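PDB 5IPW: oligopeptide ABC transporter, periplasmic oligopeptide-binding protein, putative from Thermotoga maritima MSB8, which probably binds oligopeptides in the periplasm and hands them to an ABC transporter for uptake into the cell. Local coordinates for residues Pro438-Val451 with Gly465-Phe478. Sequence-based numbering, arbitrary orientation.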
ATOM      1  N   PRO A 438      11.148 -31.601 -29.335  1.00 61.70           N
ATOM      2  CA  PRO A 438      10.232 -31.855 -28.228  1.00 63.10           C
ATOM      3  C   PRO A 438       9.800 -30.528 -27.630  1.00 67.63           C
ATOM      4  O   PRO A 438      10.645 -29.661 -27.401  1.00 69.20           O
ATOM      5  CB  PRO A 438      11.075 -32.648 -27.216  1.00 62.18           C
ATOM      6  CG  PRO A 438      12.357 -32.980 -27.893  1.00 61.18           C
ATOM      7  CD  PRO A 438      12.524 -32.029 -29.032  1.00 61.73           C
ATOM      8  N   LEU A 439       8.501 -30.357 -27.405  1.00 71.70           N
ATOM      9  CA  LEU A 439       7.999 -29.122 -26.809  1.00 73.50           C
ATOM     10  C   LEU A 439       8.441 -29.050 -25.347  1.00 71.58           C
ATOM     11  O   LEU A 439       7.871 -29.707 -24.469  1.00 71.94           O
ATOM     12  CB  LEU A 439       6.483 -29.025 -26.941  1.00 73.64           C
ATOM     13  CG  LEU A 439       5.912 -27.716 -26.409  1.00 73.61           C
ATOM     14  CD1 LEU A 439       4.882 -27.145 -27.363  1.00 74.42           C
ATOM     15  CD2 LEU A 439       5.307 -27.936 -25.040  1.00 74.90           C
ATOM     16  N   ARG A 440       9.476 -28.248 -25.115  1.00 67.99           N
ATOM     17  CA  ARG A 440      10.154 -28.190 -23.837  1.00 66.75           C
ATOM     18  C   ARG A 440      10.681 -26.787 -23.586  1.00 66.15           C
ATOM     19  O   ARG A 440      11.099 -26.091 -24.515  1.00 63.14           O
ATOM     20  CB  ARG A 440      11.310 -29.194 -23.808  1.00 66.15           C
ATOM     21  CG  ARG A 440      12.199 -29.114 -22.572  1.00 67.21           C
ATOM     22  CD  ARG A 440      13.292 -30.171 -22.596  1.00 68.45           C
ATOM     23  NE  ARG A 440      14.127 -30.126 -21.396  1.00 72.60           N
ATOM     24  CZ  ARG A 440      14.978 -31.081 -21.012  1.00 75.25           C
ATOM     25  NH1 ARG A 440      15.139 -32.195 -21.724  1.00 76.03           N
ATOM     26  NH2 ARG A 440      15.675 -30.919 -19.894  1.00 74.63           N
ATOM     27  N   PHE A 441      10.647 -26.376 -22.322  1.00 66.54           N
ATOM     28  CA  PHE A 441      11.327 -25.163 -21.891  1.00 65.44           C
ATOM     29  C   PHE A 441      11.583 -25.216 -20.402  1.00 63.17           C
ATOM     30  O   PHE A 441      11.045 -26.069 -19.701  1.00 65.48           O
ATOM     31  CB  PHE A 441      10.542 -23.907 -22.269  1.00 66.19           C
ATOM     32  CG  PHE A 441       9.156 -23.855 -21.703  1.00 70.46           C
ATOM     33  CD1 PHE A 441       8.104 -24.496 -22.346  1.00 72.44           C
ATOM     34  CD2 PHE A 441       8.891 -23.145 -20.539  1.00 71.83           C
ATOM     35  CE1 PHE A 441       6.819 -24.439 -21.834  1.00 72.62           C
ATOM     36  CE2 PHE A 441       7.607 -23.086 -20.020  1.00 71.87           C
ATOM     37  CZ  PHE A 441       6.571 -23.735 -20.668  1.00 72.32           C
ATOM     38  N   THR A 442      12.427 -24.305 -19.933  1.00 62.92           N
ATOM     39  CA  THR A 442      12.831 -24.261 -18.536  1.00 61.52           C
ATOM     40  C   THR A 442      12.135 -23.110 -17.811  1.00 59.63           C
ATOM     41  O   THR A 442      12.121 -21.978 -18.291  1.00 55.02           O
ATOM     42  CB  THR A 442      14.359 -24.110 -18.416  1.00 61.65           C
ATOM     43  OG1 THR A 442      14.985 -25.354 -18.749  1.00 61.45           O
ATOM     44  CG2 THR A 442      14.769 -23.719 -16.998  1.00 62.43           C
ATOM     45  N   ILE A 443      11.556 -23.423 -16.654  1.00 59.23           N
ATOM     46  CA  ILE A 443      10.982 -22.415 -15.778  1.00 58.03           C
ATOM     47  C   ILE A 443      12.071 -21.952 -14.832  1.00 54.98           C
ATOM     48  O   ILE A 443      12.654 -22.753 -14.099  1.00 52.03           O
ATOM     49  CB  ILE A 443       9.801 -22.965 -14.955  1.00 60.36           C
ATOM     50  CG1 ILE A 443       8.668 -23.409 -15.884  1.00 61.10           C
ATOM     51  CG2 ILE A 443       9.292 -21.909 -13.979  1.00 60.85           C
ATOM     52  CD1 ILE A 443       7.587 -24.211 -15.194  1.00 61.29           C
ATOM     53  N   THR A 444      12.337 -20.652 -14.861  1.00 54.55           N
ATOM     54  CA  THR A 444      13.343 -20.049 -14.011  1.00 53.23           C
ATOM     55  C   THR A 444      12.681 -19.435 -12.794  1.00 54.02           C
ATOM     56  O   THR A 444      11.773 -18.609 -12.926  1.00 51.72           O
ATOM     57  CB  THR A 444      14.090 -18.936 -14.756  1.00 53.42           C
ATOM     58  OG1 THR A 444      14.579 -19.445 -16.000  1.00 51.25           O
ATOM     59  CG2 THR A 444      15.255 -18.405 -13.914  1.00 52.76           C
ATOM     60  N   VAL A 445      13.147 -19.833 -11.612  1.00 54.75           N
ATOM     61  CA  VAL A 445      12.662 -19.268 -10.360  1.00 55.75           C
ATOM     62  C   VAL A 445      13.831 -18.887  -9.470  1.00 55.97           C
ATOM     63  O   VAL A 445      14.979 -19.223  -9.755  1.00 55.08           O
ATOM     64  CB  VAL A 445      11.760 -20.262  -9.589  1.00 56.78           C
ATOM     65  CG1 VAL A 445      10.694 -20.841 -10.502  1.00 57.24           C
ATOM     66  CG2 VAL A 445      12.574 -21.395  -8.973  1.00 56.42           C
ATOM     67  N   THR A 446      13.525 -18.180  -8.388  1.00 57.69           N
ATOM     68  CA  THR A 446      14.478 -17.976  -7.302  1.00 58.08           C
ATOM     69  C   THR A 446      13.737 -18.137  -5.975  1.00 58.81           C
ATOM     70  O   THR A 446      12.729 -17.473  -5.729  1.00 58.67           O
ATOM     71  CB  THR A 446      15.201 -16.617  -7.408  1.00 57.28           C
ATOM     72  OG1 THR A 446      16.093 -16.456  -6.299  1.00 59.13           O
ATOM     73  CG2 THR A 446      14.217 -15.458  -7.456  1.00 57.87           C
ATOM     74  N   GLY A 447      14.214 -19.063  -5.147  1.00 60.65           N
ATOM     75  CA  GLY A 447      13.592 -19.351  -3.857  1.00 63.07           C
ATOM     76  C   GLY A 447      12.919 -20.709  -3.800  1.00 63.35           C
ATOM     77  O   GLY A 447      12.079 -21.036  -4.646  1.00 60.96           O
ATOM     78  N   GLN A 448      13.272 -21.485  -2.776  1.00 66.00           N
ATOM     79  CA  GLN A 448      12.723 -22.830  -2.579  1.00 68.59           C
ATOM     80  C   GLN A 448      11.193 -22.880  -2.630  1.00 67.23           C
ATOM     81  O   GLN A 448      10.613 -23.879  -3.053  1.00 65.39           O
ATOM     82  CB  GLN A 448      13.202 -23.404  -1.239  1.00 71.73           C
ATOM     83  CG  GLN A 448      12.809 -24.856  -0.997  1.00 71.82           C
ATOM     84  CD  GLN A 448      13.253 -25.767  -2.122  1.00 71.54           C
ATOM     85  OE1 GLN A 448      12.433 -26.412  -2.776  1.00 67.52           O
ATOM     86  NE2 GLN A 448      14.559 -25.803  -2.371  1.00 71.08           N
ATOM     87  N   PHE A 449      10.545 -21.811  -2.181  1.00 66.72           N
ATOM     88  CA  PHE A 449       9.099 -21.758  -2.190  1.00 65.85           C
ATOM     89  C   PHE A 449       8.580 -21.913  -3.605  1.00 64.55           C
ATOM     90  O   PHE A 449       7.724 -22.752  -3.855  1.00 67.79           O
ATOM     91  CB  PHE A 449       8.588 -20.451  -1.577  1.00 67.34           C
ATOM     92  CG  PHE A 449       7.152 -20.149  -1.913  1.00 68.83           C
ATOM     93  CD1 PHE A 449       6.127 -20.961  -1.438  1.00 69.32           C
ATOM     94  CD2 PHE A 449       6.824 -19.060  -2.718  1.00 70.19           C
ATOM     95  CE1 PHE A 449       4.804 -20.689  -1.753  1.00 71.21           C
ATOM     96  CE2 PHE A 449       5.501 -18.781  -3.036  1.00 71.51           C
ATOM     97  CZ  PHE A 449       4.491 -19.599  -2.553  1.00 72.17           C
ATOM     98  N   HIS A 450       9.103 -21.109  -4.525  1.00 64.54           N
ATOM     99  CA  HIS A 450       8.616 -21.110  -5.910  1.00 63.16           C
ATOM    100  C   HIS A 450       8.936 -22.420  -6.643  1.00 62.28           C
ATOM    101  O   HIS A 450       8.158 -22.869  -7.487  1.00 55.93           O
ATOM    102  CB  HIS A 450       9.189 -19.923  -6.683  1.00 63.01           C
ATOM    103  CG  HIS A 450       8.576 -18.610  -6.311  1.00 62.31           C
ATOM    104  ND1 HIS A 450       7.313 -18.237  -6.717  1.00 61.04           N
ATOM    105  CD2 HIS A 450       9.058 -17.576  -5.580  1.00 59.40           C
ATOM    106  CE1 HIS A 450       7.041 -17.032  -6.248  1.00 58.62           C
ATOM    107  NE2 HIS A 450       8.083 -16.610  -5.555  1.00 57.64           N
ATOM    108  N   VAL A 451      10.080 -23.020  -6.318  1.00 62.51           N
ATOM    109  CA  VAL A 451      10.427 -24.344  -6.828  1.00 63.76           C
ATOM    110  C   VAL A 451       9.259 -25.292  -6.574  1.00 66.97           C
ATOM    111  O   VAL A 451       8.712 -25.879  -7.508  1.00 69.92           O
ATOM    112  CB  VAL A 451      11.698 -24.898  -6.145  1.00 64.09           C
ATOM    113  CG1 VAL A 451      11.887 -26.382  -6.436  1.00 63.92           C
ATOM    114  CG2 VAL A 451      12.926 -24.111  -6.581  1.00 63.56           C
ATOM    115  N   GLY A 465       1.174 -32.571 -22.358  1.00 70.37           N
ATOM    116  CA  GLY A 465       2.339 -32.828 -23.201  1.00 73.68           C
ATOM    117  C   GLY A 465       3.378 -31.719 -23.239  1.00 72.96           C
ATOM    118  O   GLY A 465       4.252 -31.722 -24.102  1.00 74.61           O
ATOM    119  N   VAL A 466       3.292 -30.775 -22.304  1.00 71.18           N
ATOM    120  CA  VAL A 466       4.244 -29.683 -22.238  1.00 66.27           C
ATOM    121  C   VAL A 466       5.333 -30.035 -21.234  1.00 68.36           C
ATOM    122  O   VAL A 466       5.066 -30.194 -20.044  1.00 65.24           O
ATOM    123  CB  VAL A 466       3.565 -28.361 -21.855  1.00 64.67           C
ATOM    124  CG1 VAL A 466       4.607 -27.296 -21.544  1.00 66.59           C
ATOM    125  CG2 VAL A 466       2.634 -27.890 -22.971  1.00 62.95           C
ATOM    126  N   TRP A 467       6.561 -30.152 -21.733  1.00 68.51           N
ATOM    127  CA  TRP A 467       7.705 -30.572 -20.928  1.00 68.30           C
ATOM    128  C   TRP A 467       8.364 -29.356 -20.282  1.00 67.36           C
ATOM    129  O   TRP A 467       8.780 -28.432 -20.977  1.00 67.44           O
ATOM    130  CB  TRP A 467       8.726 -31.287 -21.819  1.00 67.84           C
ATOM    131  CG  TRP A 467       9.834 -31.998 -21.092  1.00 67.93           C
ATOM    132  CD1 TRP A 467      10.124 -31.948 -19.753  1.00 67.21           C
ATOM    133  CD2 TRP A 467      10.828 -32.845 -21.680  1.00 69.39           C
ATOM    134  NE1 TRP A 467      11.221 -32.725 -19.475  1.00 68.32           N
ATOM    135  CE2 TRP A 467      11.673 -33.285 -20.640  1.00 70.19           C
ATOM    136  CE3 TRP A 467      11.077 -33.282 -22.987  1.00 69.62           C
ATOM    137  CZ2 TRP A 467      12.755 -34.140 -20.866  1.00 71.80           C
ATOM    138  CZ3 TRP A 467      12.152 -34.132 -23.211  1.00 69.77           C
ATOM    139  CH2 TRP A 467      12.978 -34.551 -22.156  1.00 71.34           C
ATOM    140  N   VAL A 468       8.464 -29.355 -18.956  1.00 64.26           N
ATOM    141  CA  VAL A 468       9.212 -28.311 -18.272  1.00 62.96           C
ATOM    142  C   VAL A 468      10.163 -28.882 -17.238  1.00 63.78           C
ATOM    143  O   VAL A 468       9.935 -29.967 -16.699  1.00 63.23           O
ATOM    144  CB  VAL A 468       8.289 -27.269 -17.604  1.00 63.36           C
ATOM    145  CG1 VAL A 468       7.444 -26.557 -18.653  1.00 62.33           C
ATOM    146  CG2 VAL A 468       7.411 -27.912 -16.537  1.00 64.21           C
ATOM    147  N   GLU A 469      11.244 -28.143 -17.005  1.00 66.40           N
ATOM    148  CA  GLU A 469      12.141 -28.368 -15.879  1.00 68.64           C
ATOM    149  C   GLU A 469      12.216 -27.077 -15.079  1.00 67.11           C
ATOM    150  O   GLU A 469      11.812 -26.012 -15.555  1.00 66.46           O
ATOM    151  CB  GLU A 469      13.545 -28.755 -16.346  1.00 71.51           C
ATOM    152  CG  GLU A 469      13.608 -30.012 -17.200  1.00 75.51           C
ATOM    153  CD  GLU A 469      13.139 -31.266 -16.481  1.00 76.98           C
ATOM    154  OE1 GLU A 469      13.145 -31.300 -15.229  1.00 77.33           O
ATOM    155  OE2 GLU A 469      12.767 -32.229 -17.184  1.00 79.17           O
ATOM    156  N   ILE A 470      12.741 -27.182 -13.866  1.00 65.26           N
ATOM    157  CA  ILE A 470      12.749 -26.077 -12.926  1.00 66.31           C
ATOM    158  C   ILE A 470      14.181 -25.772 -12.525  1.00 67.06           C
ATOM    159  O   ILE A 470      14.853 -26.622 -11.940  1.00 67.71           O
ATOM    160  CB  ILE A 470      11.940 -26.436 -11.659  1.00 67.40           C
ATOM    161  CG1 ILE A 470      10.498 -26.835 -12.014  1.00 66.03           C
ATOM    162  CG2 ILE A 470      11.959 -25.291 -10.656  1.00 68.78           C
ATOM    163  CD1 ILE A 470       9.709 -25.794 -12.782  1.00 65.00           C
ATOM    164  N   GLU A 471      14.655 -24.568 -12.843  1.00 66.98           N
ATOM    165  CA  GLU A 471      15.957 -24.129 -12.352  1.00 67.82           C
ATOM    166  C   GLU A 471      15.758 -23.064 -11.281  1.00 67.77           C
ATOM    167  O   GLU A 471      15.009 -22.103 -11.463  1.00 68.57           O
ATOM    168  CB  GLU A 471      16.889 -23.654 -13.488  1.00 67.80           C
ATOM    169  CG  GLU A 471      16.490 -22.378 -14.227  1.00 69.10           C
ATOM    170  CD  GLU A 471      17.509 -21.952 -15.288  1.00 67.83           C
ATOM    171  OE1 GLU A 471      17.349 -20.853 -15.857  1.00 63.44           O
ATOM    172  OE2 GLU A 471      18.475 -22.700 -15.556  1.00 66.37           O
ATOM    173  N   ASN A 472      16.416 -23.274 -10.149  1.00 68.23           N
ATOM    174  CA  ASN A 472      16.377 -22.348  -9.039  1.00 66.96           C
ATOM    175  C   ASN A 472      17.689 -21.586  -9.003  1.00 65.39           C
ATOM    176  O   ASN A 472      18.733 -22.153  -8.688  1.00 65.05           O
ATOM    177  CB  ASN A 472      16.176 -23.114  -7.732  1.00 70.40           C
ATOM    178  CG  ASN A 472      16.091 -22.199  -6.523  1.00 72.28           C
ATOM    179  OD1 ASN A 472      15.419 -21.170  -6.558  1.00 75.65           O
ATOM    180  ND2 ASN A 472      16.775 -22.567  -5.449  1.00 72.30           N
ATOM    181  N   LEU A 473      17.639 -20.303  -9.337  1.00 65.10           N
ATOM    182  CA  LEU A 473      18.845 -19.492  -9.397  1.00 65.43           C
ATOM    183  C   LEU A 473      18.957 -18.598  -8.183  1.00 65.91           C
ATOM    184  O   LEU A 473      17.957 -18.180  -7.601  1.00 67.76           O
ATOM    185  CB  LEU A 473      18.854 -18.625 -10.659  1.00 65.58           C
ATOM    186  CG  LEU A 473      18.512 -19.321 -11.980  1.00 64.83           C
ATOM    187  CD1 LEU A 473      18.592 -18.326 -13.131  1.00 62.42           C
ATOM    188  CD2 LEU A 473      19.424 -20.514 -12.225  1.00 64.27           C
ATOM    189  N   GLU A 474      20.194 -18.307  -7.812  1.00 66.85           N
ATOM    190  CA  GLU A 474      20.480 -17.300  -6.807  1.00 68.36           C
ATOM    191  C   GLU A 474      19.968 -15.915  -7.275  1.00 66.83           C
ATOM    192  O   GLU A 474      20.030 -15.585  -8.457  1.00 65.28           O
ATOM    193  CB  GLU A 474      21.985 -17.317  -6.506  1.00 70.25           C
ATOM    194  CG  GLU A 474      22.517 -16.153  -5.691  1.00 74.40           C
ATOM    195  CD  GLU A 474      23.025 -15.020  -6.557  1.00 76.09           C
ATOM    196  OE1 GLU A 474      23.708 -15.288  -7.571  1.00 74.02           O
ATOM    197  OE2 GLU A 474      22.741 -13.855  -6.214  1.00 81.05           O
ATOM    198  N   ARG A 475      19.446 -15.137  -6.327  1.00 67.67           N
ATOM    199  CA  ARG A 475      18.776 -13.847  -6.582  1.00 67.06           C
ATOM    200  C   ARG A 475      19.391 -12.984  -7.697  1.00 63.19           C
ATOM    201  O   ARG A 475      18.704 -12.594  -8.636  1.00 59.12           O
ATOM    202  CB  ARG A 475      18.742 -13.022  -5.286  1.00 71.79           C
ATOM    203  CG  ARG A 475      17.725 -11.888  -5.257  1.00 75.28           C
ATOM    204  CD  ARG A 475      16.331 -12.403  -4.941  1.00 78.42           C
ATOM    205  NE  ARG A 475      15.516 -11.411  -4.241  1.00 82.83           N
ATOM    206  CZ  ARG A 475      14.309 -11.646  -3.723  1.00 86.23           C
ATOM    207  NH1 ARG A 475      13.745 -12.852  -3.818  1.00 86.74           N
ATOM    208  NH2 ARG A 475      13.655 -10.668  -3.103  1.00 85.84           N
ATOM    209  N   SER A 476      20.677 -12.668  -7.576  1.00 59.64           N
ATOM    210  CA  SER A 476      21.323 -11.748  -8.511  1.00 59.20           C
ATOM    211  C   SER A 476      21.545 -12.354  -9.898  1.00 56.79           C
ATOM    212  O   SER A 476      21.545 -11.625 -10.887  1.00 56.20           O
ATOM    213  CB  SER A 476      22.650 -11.219  -7.950  1.00 58.74           C
ATOM    214  OG  SER A 476      23.713 -12.122  -8.198  1.00 59.12           O
ATOM    215  N   LEU A 477      21.747 -13.669  -9.970  1.00 52.69           N
ATOM    216  CA  LEU A 477      21.892 -14.339 -11.260  1.00 53.86           C
ATOM    217  C   LEU A 477      20.548 -14.369 -11.979  1.00 52.26           C
ATOM    218  O   LEU A 477      20.473 -14.143 -13.185  1.00 50.94           O
ATOM    219  CB  LEU A 477      22.434 -15.766 -11.096  1.00 54.46           C
ATOM    220  CG  LEU A 477      22.734 -16.526 -12.403  1.00 55.07           C
ATOM    221  CD1 LEU A 477      23.892 -15.896 -13.163  1.00 54.71           C
ATOM    222  CD2 LEU A 477      23.035 -17.989 -12.127  1.00 55.11           C
ATOM    223  N   PHE A 478      19.500 -14.667 -11.217  1.00 52.06           N
ATOM    224  CA  PHE A 478      18.112 -14.589 -11.673  1.00 50.71           C
ATOM    225  C   PHE A 478      17.836 -13.250 -12.355  1.00 51.47           C
ATOM    226  O   PHE A 478      17.250 -13.211 -13.434  1.00 53.35           O
ATOM    227  CB  PHE A 478      17.194 -14.777 -10.455  1.00 51.33           C
ATOM    228  CG  PHE A 478      15.721 -14.753 -10.761  1.00 51.81           C
ATOM    229  CD1 PHE A 478      15.053 -15.914 -11.132  1.00 52.61           C
ATOM    230  CD2 PHE A 478      14.988 -13.588 -10.614  1.00 51.46           C
ATOM    231  CE1 PHE A 478      13.691 -15.901 -11.391  1.00 52.35           C
ATOM    232  CE2 PHE A 478      13.628 -13.569 -10.870  1.00 52.41           C
ATOM    233  CZ  PHE A 478      12.978 -14.726 -11.261  1.00 52.30           C
TER
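Arg440 lies across the indole of Trp467: its CD stands 3.9 Å from the centroid of the six-membered ring, a CH-pi contact over the face, and its CZ is 4.1 Å from the same centroid, in cation-pi range. The chain is extended from CG to NE, with CG anti to the backbone N (chi1 173°), which carries the guanidinium along the ring, the two planes 31° apart. Trp467 NE1 donates to Glu469 OE2 at 2.8 Å, tying the indole to a carboxylate whose charge lies near Arg440 without an N-H aimed at it. A serine in place of Trp467 takes away the ring and its N-H, and would probably leave the Arg440 guanidinium free to turn and Glu469 OE2 short of one donor.

Strands 440-445 and 467-472 run parallel, paired by bridges from Arg440 with Trp467 to Val445 with Asn472, and the last two rungs are the straightest (172° at Leu473 N to Val445 O), whereas Glu469 N to Phe441 O is weak. With helix 448-462 between them in sequence, they form a beta-alpha-beta unit, 467-472 being the outermost strand of its sheet. On the sheet face beneath that helix, Val468 CG1 sits over the Phe441 ring, 3.8 Å from its centroid, and Ile470 CD1 meets Ile443 CB; Trp461 covers Phe441, Ile443 and Val468.

Beyond the strands, Asn472 OD1 accepts from Gly447 N in the carbonyl plane at 2.8 Å, holding Gly447, at the N-cap position of helix 448-462. Thr446 OG1 donates to Leu473 O, while its CG2 stands 3.6 Å from the Phe478 centroid, squarely over the face; Met490 of strand 489-494 touches that phenylalanine too.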